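Local structure of Phospholipase/Carboxylesterase (Haliangium ochraceum, 4Q82) at residues T246-V251 / S257-L262; R121-L126 / D267-L272. The protein is probably a serine hydrolase of the alpha/beta-hydrolase fold that cleaves carboxylic esters or phospholipids. All blocks are in the same frame, centred on the assembly; numbering follows the deposited sequence. Where two conformers were deposited one is given.

How the contacts relate
Contact 1 (246-251 with 257-262) lies toward the periphery, its centre about 15 Å from the chain centre, whereas contact 2 (121-126 with 267-272) is more deeply set, about 10 Å from it. Both pack against short helices that follow each other near the C-terminal end of the chain: contact 1 ties edge strand 243-248 to helix 257-260, and contact 2 packs the approach to strand 124-128 against helix 268-273. Their chemistry differs accordingly. Contact 1 combines a hydroxyl hydrogen bond with arginine packing; contact 2 is all packing. The two also meet: Tyr260 O and Tyr269 OH lie 2.8 Å apart, a probable hydrogen bond, and Leu262 packs on Arg121 and Tyr269.

Contact 1 of 2, residues T246-V251 / S257-L262; sequences TVYEGV and SRTYSL
Thr259 OG1 has two hydrogen-bond partners: it accepts from Tyr248 OH at 2.7 Å and is also bonded to the carbonyl oxygen of Ser255, just before the helix. It sits at the edge of the phenol ring and in the plane of the ring, which ties the ring to the helix at its hydroxyl end. With both neighbours hydrogen-bonded to it, this buried hydroxyl is well satisfied.

Arg258 covers a face of the same ring. Its CD stands over the ring centre, 3.5 Å from the Tyr248 centroid and 7° off the normal, a clear CH-pi contact, while CG comes within 3.5 Å of Tyr248 CZ. Two torsions put the chain there: CG lies between the backbone N and the carbonyl carbon (chi1 71°), and the chain bends at chi3 (68°), carrying the guanidinium onward toward Val251. On the opposite face of the ring, Thr246 CG2 lies 3.7 Å above the plane, displaced toward the rim, so both faces have a neighbour, but only Arg258 CD sits over the centre. The guanidinium itself interacts little with the ring: Arg258 CZ is 5.4 Å from the Tyr248 centroid, at most a weak cation-pi attraction. Instead one of its faces receives Val251, whose CG2 is 3.4 Å from Arg258 NH1 and whose CG1 approaches NH2.

Val251 reaches this position through the type II turn from Tyr248 to Val251, with Gly250 at positive phi; Asp216 OD1 accepts from Gly250 N and steadies the turn. Strand end, turn and short helix thus bracket the loop after the last strand of the sheet, the loop that in alpha/beta hydrolases characteristically carries the catalytic histidine.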
ATOM      1  N   THR A 246      -5.033   5.287 -13.606  1.00 13.71           N
ATOM      2  CA  THR A 246      -4.477   4.472 -14.681  1.00 13.02           C
ATOM      3  C   THR A 246      -5.439   3.353 -14.945  1.00 13.49           C
ATOM      4  O   THR A 246      -5.762   2.605 -14.035  1.00 13.20           O
ATOM      5  CB  THR A 246      -3.111   3.905 -14.302  1.00 13.60           C
ATOM      6  OG1 THR A 246      -2.183   4.991 -14.250  1.00 14.93           O
ATOM      7  CG2 THR A 246      -2.629   2.881 -15.347  1.00 12.83           C
ATOM      8  N   VAL A 247      -5.923   3.263 -16.181  1.00 13.39           N
ATOM      9  CA  VAL A 247      -6.850   2.192 -16.550  1.00 13.20           C
ATOM     10  C   VAL A 247      -6.175   1.325 -17.601  1.00 13.65           C
ATOM     11  O   VAL A 247      -5.785   1.809 -18.666  1.00 14.68           O
ATOM     12  CB  VAL A 247      -8.172   2.739 -17.103  1.00 14.95           C
ATOM     13  CG1 VAL A 247      -9.094   1.578 -17.568  1.00 16.82           C
ATOM     14  CG2 VAL A 247      -8.894   3.562 -16.005  1.00 17.56           C
ATOM     15  N   TYR A 248      -6.030   0.049 -17.286  1.00 14.01           N
ATOM     16  CA  TYR A 248      -5.379  -0.862 -18.200  1.00 13.62           C
ATOM     17  C   TYR A 248      -6.445  -1.458 -19.094  1.00 14.98           C
ATOM     18  O   TYR A 248      -7.300  -2.215 -18.626  1.00 13.71           O
ATOM     19  CB  TYR A 248      -4.650  -1.938 -17.415  1.00 12.48           C
ATOM     20  CG  TYR A 248      -3.509  -1.469 -16.525  1.00 12.20           C
ATOM     21  CD1 TYR A 248      -2.375  -0.865 -17.066  1.00 12.11           C
ATOM     22  CD2 TYR A 248      -3.537  -1.723 -15.140  1.00 11.89           C
ATOM     23  CE1 TYR A 248      -1.298  -0.506 -16.252  1.00 12.58           C
ATOM     24  CE2 TYR A 248      -2.457  -1.358 -14.303  1.00 11.64           C
ATOM     25  CZ  TYR A 248      -1.349  -0.754 -14.879  1.00 11.83           C
ATOM     26  OH  TYR A 248      -0.280  -0.401 -14.094  1.00 11.45           O
ATOM     27  N   GLU A 249      -6.433  -1.103 -20.374  1.00 15.63           N
ATOM     28  CA  GLU A 249      -7.517  -1.569 -21.252  1.00 18.05           C
ATOM     29  C   GLU A 249      -7.401  -3.042 -21.616  1.00 17.71           C
ATOM     30  O   GLU A 249      -6.332  -3.549 -21.970  1.00 17.07           O
ATOM     31  CB  GLU A 249      -7.602  -0.690 -22.509  1.00 21.26           C
ATOM     32  CG  GLU A 249      -7.971   0.760 -22.145  1.00 24.08           C
ATOM     33  CD  GLU A 249      -8.631   1.548 -23.280  1.00 28.45           C
ATOM     34  OE1 GLU A 249      -8.958   2.724 -23.036  1.00 30.45           O
ATOM     35  OE2 GLU A 249      -8.831   1.003 -24.395  1.00 29.82           O
ATOM     36  N   GLY A 250      -8.521  -3.752 -21.458  1.00 18.09           N
ATOM     37  CA  GLY A 250      -8.566  -5.183 -21.724  1.00 19.22           C
ATOM     38  C   GLY A 250      -8.024  -6.090 -20.631  1.00 19.25           C
ATOM     39  O   GLY A 250      -7.970  -7.311 -20.792  1.00 20.61           O
ATOM     40  N   VAL A 251      -7.645  -5.507 -19.501  1.00 15.80           N
ATOM     41  CA  VAL A 251      -6.950  -6.245 -18.449  1.00 14.41           C
ATOM     42  C   VAL A 251      -7.974  -6.642 -17.371  1.00 14.71           C
ATOM     43  O   VAL A 251      -8.895  -5.866 -17.068  1.00 15.14           O
ATOM     44  CB  VAL A 251      -5.799  -5.379 -17.847  1.00 12.99           C
ATOM     45  CG1 VAL A 251      -5.229  -5.980 -16.546  1.00 13.33           C
ATOM     46  CG2 VAL A 251      -4.676  -5.138 -18.915  1.00 13.49           C
ATOM     47  N   SER A 257       0.256  -6.767 -10.743  0.64 10.69           N
ATOM     48  CA  SER A 257       1.582  -7.275 -11.103  0.64 11.32           C
ATOM     49  C   SER A 257       2.314  -6.250 -11.980  0.64 11.32           C
ATOM     50  O   SER A 257       3.449  -5.857 -11.674  0.64 11.89           O
ATOM     51  CB  SER A 257       1.492  -8.625 -11.814  0.64 11.82           C
ATOM     52  OG  SER A 257       0.895  -9.601 -10.959  0.64 13.32           O
ATOM     53  N   ARG A 258       1.647  -5.766 -13.022  1.00 10.88           N
ATOM     54  CA  ARG A 258       2.294  -4.838 -13.959  1.00 11.33           C
ATOM     55  C   ARG A 258       2.508  -3.478 -13.326  1.00 11.47           C
ATOM     56  O   ARG A 258       3.327  -2.686 -13.798  1.00 11.57           O
ATOM     57  CB  ARG A 258       1.474  -4.674 -15.243  1.00 10.89           C
ATOM     58  CG  ARG A 258       0.182  -3.906 -15.077  1.00 10.46           C
ATOM     59  CD  ARG A 258      -0.629  -4.044 -16.388  1.00 13.01           C
ATOM     60  NE  ARG A 258      -1.066  -5.434 -16.549  1.00 14.03           N
ATOM     61  CZ  ARG A 258      -1.375  -5.996 -17.718  1.00 16.82           C
ATOM     62  NH1 ARG A 258      -1.289  -5.292 -18.848  1.00 18.04           N
ATOM     63  NH2 ARG A 258      -1.765  -7.267 -17.753  1.00 18.19           N
ATOM     64  N   THR A 259       1.805  -3.222 -12.225  1.00 10.48           N
ATOM     65  CA  THR A 259       1.963  -1.953 -11.513  1.00 10.07           C
ATOM     66  C   THR A 259       3.167  -2.013 -10.573  1.00 10.69           C
ATOM     67  O   THR A 259       4.092  -1.203 -10.692  1.00 11.67           O
ATOM     68  CB  THR A 259       0.684  -1.616 -10.718  1.00 11.00           C
ATOM     69  OG1 THR A 259      -0.432  -1.519 -11.621  1.00 11.89           O
ATOM     70  CG2 THR A 259       0.841  -0.263  -9.968  1.00 11.30           C
ATOM     71  N   TYR A 260       3.178  -2.978  -9.654  1.00 10.48           N
ATOM     72  CA  TYR A 260       4.272  -3.025  -8.668  1.00 10.33           C
ATOM     73  C   TYR A 260       5.613  -3.434  -9.292  1.00 11.11           C
ATOM     74  O   TYR A 260       6.687  -3.057  -8.782  1.00 13.32           O
ATOM     75  CB  TYR A 260       3.940  -3.984  -7.531  1.00 11.60           C
ATOM     76  CG  TYR A 260       2.888  -3.508  -6.564  1.00 10.48           C
ATOM     77  CD1 TYR A 260       3.110  -2.382  -5.734  1.00 11.01           C
ATOM     78  CD2 TYR A 260       1.684  -4.214  -6.433  1.00  9.78           C
ATOM     79  CE1 TYR A 260       2.143  -1.971  -4.833  1.00 11.09           C
ATOM     80  CE2 TYR A 260       0.721  -3.815  -5.523  1.00 10.91           C
ATOM     81  CZ  TYR A 260       0.960  -2.694  -4.741  1.00 11.98           C
ATOM     82  OH  TYR A 260      -0.004  -2.313  -3.840  1.00 12.27           O
ATOM     83  N   SER A 261       5.590  -4.207 -10.379  1.00 10.89           N
ATOM     84  CA  SER A 261       6.841  -4.641 -11.010  1.00 11.71           C
ATOM     85  C   SER A 261       7.437  -3.592 -11.938  1.00 11.18           C
ATOM     86  O   SER A 261       8.545  -3.798 -12.440  1.00 11.48           O
ATOM     87  CB  SER A 261       6.649  -5.928 -11.859  1.00 12.17           C
ATOM     88  OG  SER A 261       5.853  -5.637 -13.026  1.00 11.76           O
ATOM     89  N   LEU A 262       6.671  -2.536 -12.210  1.00 11.40           N
ATOM     90  CA  LEU A 262       6.987  -1.527 -13.256  1.00 11.91           C
ATOM     91  C   LEU A 262       7.067  -2.077 -14.690  1.00 12.37           C
ATOM     92  O   LEU A 262       7.607  -1.402 -15.577  1.00 12.16           O
ATOM     93  CB  LEU A 262       8.322  -0.798 -12.951  1.00 16.13           C
ATOM     94  CG  LEU A 262       8.445  -0.178 -11.554  1.00 17.64           C
ATOM     95  CD1 LEU A 262       9.702   0.713 -11.436  1.00 20.33           C
ATOM     96  CD2 LEU A 262       7.206   0.618 -11.213  1.00 16.26           C
TER

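Contact 2 of 2, residues R121-L126 / D267-L272; sequences RPFVVL and DIYAWL
Tyr269 CE2 lies over the centre of one face of the Arg121 guanidinium, a packing contact in which it is 3.5 Å from Arg121 CZ. CD2 is almost as near, and these two are the closest atoms of the ring. The guanidinium and ring planes are 33° apart. An extended chain from CG to NE carries the charged group that far from the backbone. Ile268 CG1 lies over the centre of the other face of the phenol, 3.7 Å above its plane. Trp117 extends the cluster, making a cation-pi contact with Arg121 and meeting Tyr269 edge-to-face.

The apolar contact is looser. Phe123 crosses Tyr269 at about a right angle, its CE2 4.1 Å from Tyr269 CD1. Separately, the edge of the Phe123 ring, through CZ, approaches the carbonyl oxygen Tyr269 O at 3.9 Å, which is not a hydrogen bond. Met83 of strand 80-86 touches both aromatic residues.

Polar bonds stay with the helix and its neighbours. Asp267 is the N-cap: Ala270 N donates to its OD1 at 3.0 Å, nearly straight (173°) though from above the carboxylate plane, while the bond from Tyr269 N is weak. Tyr269 OH is hydrogen-bonded to Tyr260 O.

Replacing Arg121 with an alanine would probably uncover one face of the Tyr269 ring and leave Trp117 without its cationic partner. The chemistry is consistent with helix 268-273 packing on the loop before strand 124-128 by side-chain contact, with no hydrogen bond between the segments.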
ATOM      1  N   ARG A 121      15.575   1.786  -3.611  1.00 22.42           N
ATOM      2  CA  ARG A 121      14.315   2.138  -2.967  1.00 20.66           C
ATOM      3  C   ARG A 121      14.486   2.329  -1.463  1.00 20.85           C
ATOM      4  O   ARG A 121      14.955   1.418  -0.766  1.00 21.79           O
ATOM      5  CB  ARG A 121      13.262   1.077  -3.277  1.00 18.34           C
ATOM      6  CG  ARG A 121      12.931   1.116  -4.776  1.00 19.58           C
ATOM      7  CD  ARG A 121      11.972  -0.020  -5.223  1.00 16.95           C
ATOM      8  NE  ARG A 121      11.834   0.033  -6.683  1.00 16.99           N
ATOM      9  CZ  ARG A 121      11.248  -0.930  -7.399  1.00 17.04           C
ATOM     10  NH1 ARG A 121      10.778  -2.012  -6.782  1.00 15.98           N
ATOM     11  NH2 ARG A 121      11.153  -0.821  -8.720  1.00 17.65           N
ATOM     12  N   PRO A 122      14.122   3.520  -0.965  1.00 21.53           N
ATOM     13  CA  PRO A 122      14.488   3.899   0.411  1.00 22.73           C
ATOM     14  C   PRO A 122      13.465   3.522   1.481  1.00 22.07           C
ATOM     15  O   PRO A 122      13.718   3.830   2.659  1.00 23.06           O
ATOM     16  CB  PRO A 122      14.604   5.419   0.320  1.00 24.76           C
ATOM     17  CG  PRO A 122      13.552   5.784  -0.695  1.00 23.57           C
ATOM     18  CD  PRO A 122      13.637   4.676  -1.742  1.00 22.48           C
ATOM     19  N   PHE A 123      12.368   2.872   1.090  1.00 19.93           N
ATOM     20  CA  PHE A 123      11.269   2.558   2.012  1.00 19.45           C
ATOM     21  C   PHE A 123      11.561   1.438   3.002  1.00 19.00           C
ATOM     22  O   PHE A 123      12.072   0.382   2.622  1.00 19.37           O
ATOM     23  CB  PHE A 123      10.005   2.135   1.239  1.00 18.26           C
ATOM     24  CG  PHE A 123       9.705   2.957   0.012  1.00 17.94           C
ATOM     25  CD1 PHE A 123       8.923   4.103   0.095  1.00 16.40           C
ATOM     26  CD2 PHE A 123      10.150   2.540  -1.244  1.00 17.28           C
ATOM     27  CE1 PHE A 123       8.606   4.849  -1.050  1.00 16.65           C
ATOM     28  CE2 PHE A 123       9.849   3.253  -2.384  1.00 16.64           C
ATOM     29  CZ  PHE A 123       9.065   4.420  -2.308  1.00 17.02           C
ATOM     30  N   VAL A 124      11.173   1.635   4.261  1.00 23.13           N
ATOM     31  CA  VAL A 124      10.784   0.502   5.078  1.00 22.18           C
ATOM     32  C   VAL A 124       9.503  -0.044   4.451  1.00 21.25           C
ATOM     33  O   VAL A 124       8.574   0.731   4.202  1.00 21.30           O
ATOM     34  CB  VAL A 124      10.533   0.902   6.549  1.00 23.04           C
ATOM     35  CG1 VAL A 124       9.907  -0.244   7.320  1.00 23.29           C
ATOM     36  CG2 VAL A 124      11.849   1.356   7.198  1.00 24.82           C
ATOM     37  N   VAL A 125       9.441  -1.348   4.170  1.00 20.81           N
ATOM     38  CA  VAL A 125       8.211  -1.928   3.597  1.00 18.57           C
ATOM     39  C   VAL A 125       7.648  -2.967   4.546  1.00 18.21           C
ATOM     40  O   VAL A 125       8.316  -3.970   4.846  1.00 19.64           O
ATOM     41  CB  VAL A 125       8.445  -2.590   2.205  1.00 16.76           C
ATOM     42  CG1 VAL A 125       7.101  -3.079   1.605  1.00 15.45           C
ATOM     43  CG2 VAL A 125       9.086  -1.590   1.236  1.00 18.88           C
ATOM     44  N   LEU A 126       6.437  -2.725   5.034  1.00 18.09           N
ATOM     45  CA  LEU A 126       5.779  -3.683   5.918  1.00 19.16           C
ATOM     46  C   LEU A 126       4.564  -4.280   5.228  1.00 19.01           C
ATOM     47  O   LEU A 126       3.747  -3.556   4.665  1.00 18.59           O
ATOM     48  CB  LEU A 126       5.339  -3.021   7.229  1.00 19.82           C
ATOM     49  CG  LEU A 126       6.414  -2.262   7.992  1.00 24.12           C
ATOM     50  CD1 LEU A 126       5.819  -1.709   9.286  1.00 22.62           C
ATOM     51  CD2 LEU A 126       7.600  -3.170   8.313  1.00 22.01           C
ATOM     52  N   ASP A 267       5.750   4.587 -12.796  1.00 14.00           N
ATOM     53  CA  ASP A 267       6.709   4.551 -11.673  1.00 15.14           C
ATOM     54  C   ASP A 267       6.042   5.061 -10.414  1.00 14.73           C
ATOM     55  O   ASP A 267       6.170   6.242 -10.023  1.00 14.93           O
ATOM     56  CB  ASP A 267       7.974   5.345 -11.980  1.00 18.27           C
ATOM     57  CG  ASP A 267       9.077   5.108 -10.931  1.00 20.12           C
ATOM     58  OD1 ASP A 267       8.804   4.543  -9.841  1.00 18.97           O
ATOM     59  OD2 ASP A 267      10.225   5.490 -11.196  1.00 21.78           O
ATOM     60  N   ILE A 268       5.322   4.149  -9.775  1.00 13.18           N
ATOM     61  CA  ILE A 268       4.601   4.491  -8.563  1.00 13.76           C
ATOM     62  C   ILE A 268       5.547   4.863  -7.423  1.00 14.66           C
ATOM     63  O   ILE A 268       5.142   5.605  -6.548  1.00 14.78           O
ATOM     64  CB  ILE A 268       3.690   3.337  -8.092  1.00 13.51           C
ATOM     65  CG1 ILE A 268       4.482   2.032  -7.941  1.00 12.92           C
ATOM     66  CG2 ILE A 268       2.514   3.167  -9.083  1.00 13.43           C
ATOM     67  CD1 ILE A 268       3.671   0.893  -7.181  1.00 13.70           C
ATOM     68  N   TYR A 269       6.778   4.339  -7.426  1.00 14.15           N
ATOM     69  CA  TYR A 269       7.721   4.618  -6.331  1.00 15.10           C
ATOM     70  C   TYR A 269       8.233   6.066  -6.385  1.00 16.41           C
ATOM     71  O   TYR A 269       8.269   6.766  -5.364  1.00 16.51           O
ATOM     72  CB  TYR A 269       8.877   3.600  -6.354  1.00 15.17           C
ATOM     73  CG  TYR A 269       8.282   2.200  -6.382  1.00 15.11           C
ATOM     74  CD1 TYR A 269       7.493   1.754  -5.333  1.00 15.10           C
ATOM     75  CD2 TYR A 269       8.474   1.341  -7.477  1.00 14.98           C
ATOM     76  CE1 TYR A 269       6.871   0.480  -5.351  1.00 14.88           C
ATOM     77  CE2 TYR A 269       7.883   0.046  -7.484  1.00 14.36           C
ATOM     78  CZ  TYR A 269       7.085  -0.358  -6.417  1.00 13.94           C
ATOM     79  OH  TYR A 269       6.479  -1.608  -6.425  1.00 13.70           O
ATOM     80  N   ALA A 270       8.612   6.523  -7.565  1.00 16.49           N
ATOM     81  CA  ALA A 270       9.020   7.903  -7.720  1.00 19.38           C
ATOM     82  C   ALA A 270       7.857   8.839  -7.355  1.00 19.03           C
ATOM     83  O   ALA A 270       8.062   9.861  -6.695  1.00 20.37           O
ATOM     84  CB  ALA A 270       9.509   8.158  -9.149  1.00 19.68           C
ATOM     85  N   TRP A 271       6.645   8.470  -7.764  1.00 17.40           N
ATOM     86  CA  TRP A 271       5.468   9.295  -7.487  1.00 18.09           C
ATOM     87  C   TRP A 271       5.217   9.381  -5.977  1.00 17.97           C
ATOM     88  O   TRP A 271       5.010  10.477  -5.441  1.00 19.82           O
ATOM     89  CB  TRP A 271       4.216   8.753  -8.208  1.00 15.95           C
ATOM     90  CG  TRP A 271       2.996   9.623  -7.965  1.00 17.50           C
ATOM     91  CD1 TRP A 271       2.669  10.800  -8.601  1.00 19.14           C
ATOM     92  CD2 TRP A 271       1.970   9.398  -6.988  1.00 17.43           C
ATOM     93  NE1 TRP A 271       1.482  11.307  -8.081  1.00 19.33           N
ATOM     94  CE2 TRP A 271       1.041  10.465  -7.091  1.00 18.34           C
ATOM     95  CE3 TRP A 271       1.739   8.389  -6.039  1.00 16.20           C
ATOM     96  CZ2 TRP A 271      -0.109  10.544  -6.284  1.00 18.34           C
ATOM     97  CZ3 TRP A 271       0.598   8.475  -5.237  1.00 15.71           C
ATOM     98  CH2 TRP A 271      -0.309   9.542  -5.371  1.00 17.45           C
ATOM     99  N   LEU A 272       5.229   8.239  -5.288  1.00 16.18           N
ATOM    100  CA  LEU A 272       5.073   8.261  -3.829  1.00 16.70           C
ATOM    101  C   LEU A 272       6.089   9.195  -3.192  1.00 18.35           C
ATOM    102  O   LEU A 272       5.741  10.100  -2.430  1.00 19.64           O
ATOM    103  CB  LEU A 272       5.220   6.851  -3.236  1.00 15.83           C
ATOM    104  CG  LEU A 272       3.997   5.935  -3.419  1.00 14.83           C
ATOM    105  CD1 LEU A 272       4.329   4.506  -2.917  1.00 13.65           C
ATOM    106  CD2 LEU A 272       2.800   6.461  -2.659  1.00 15.96           C
TER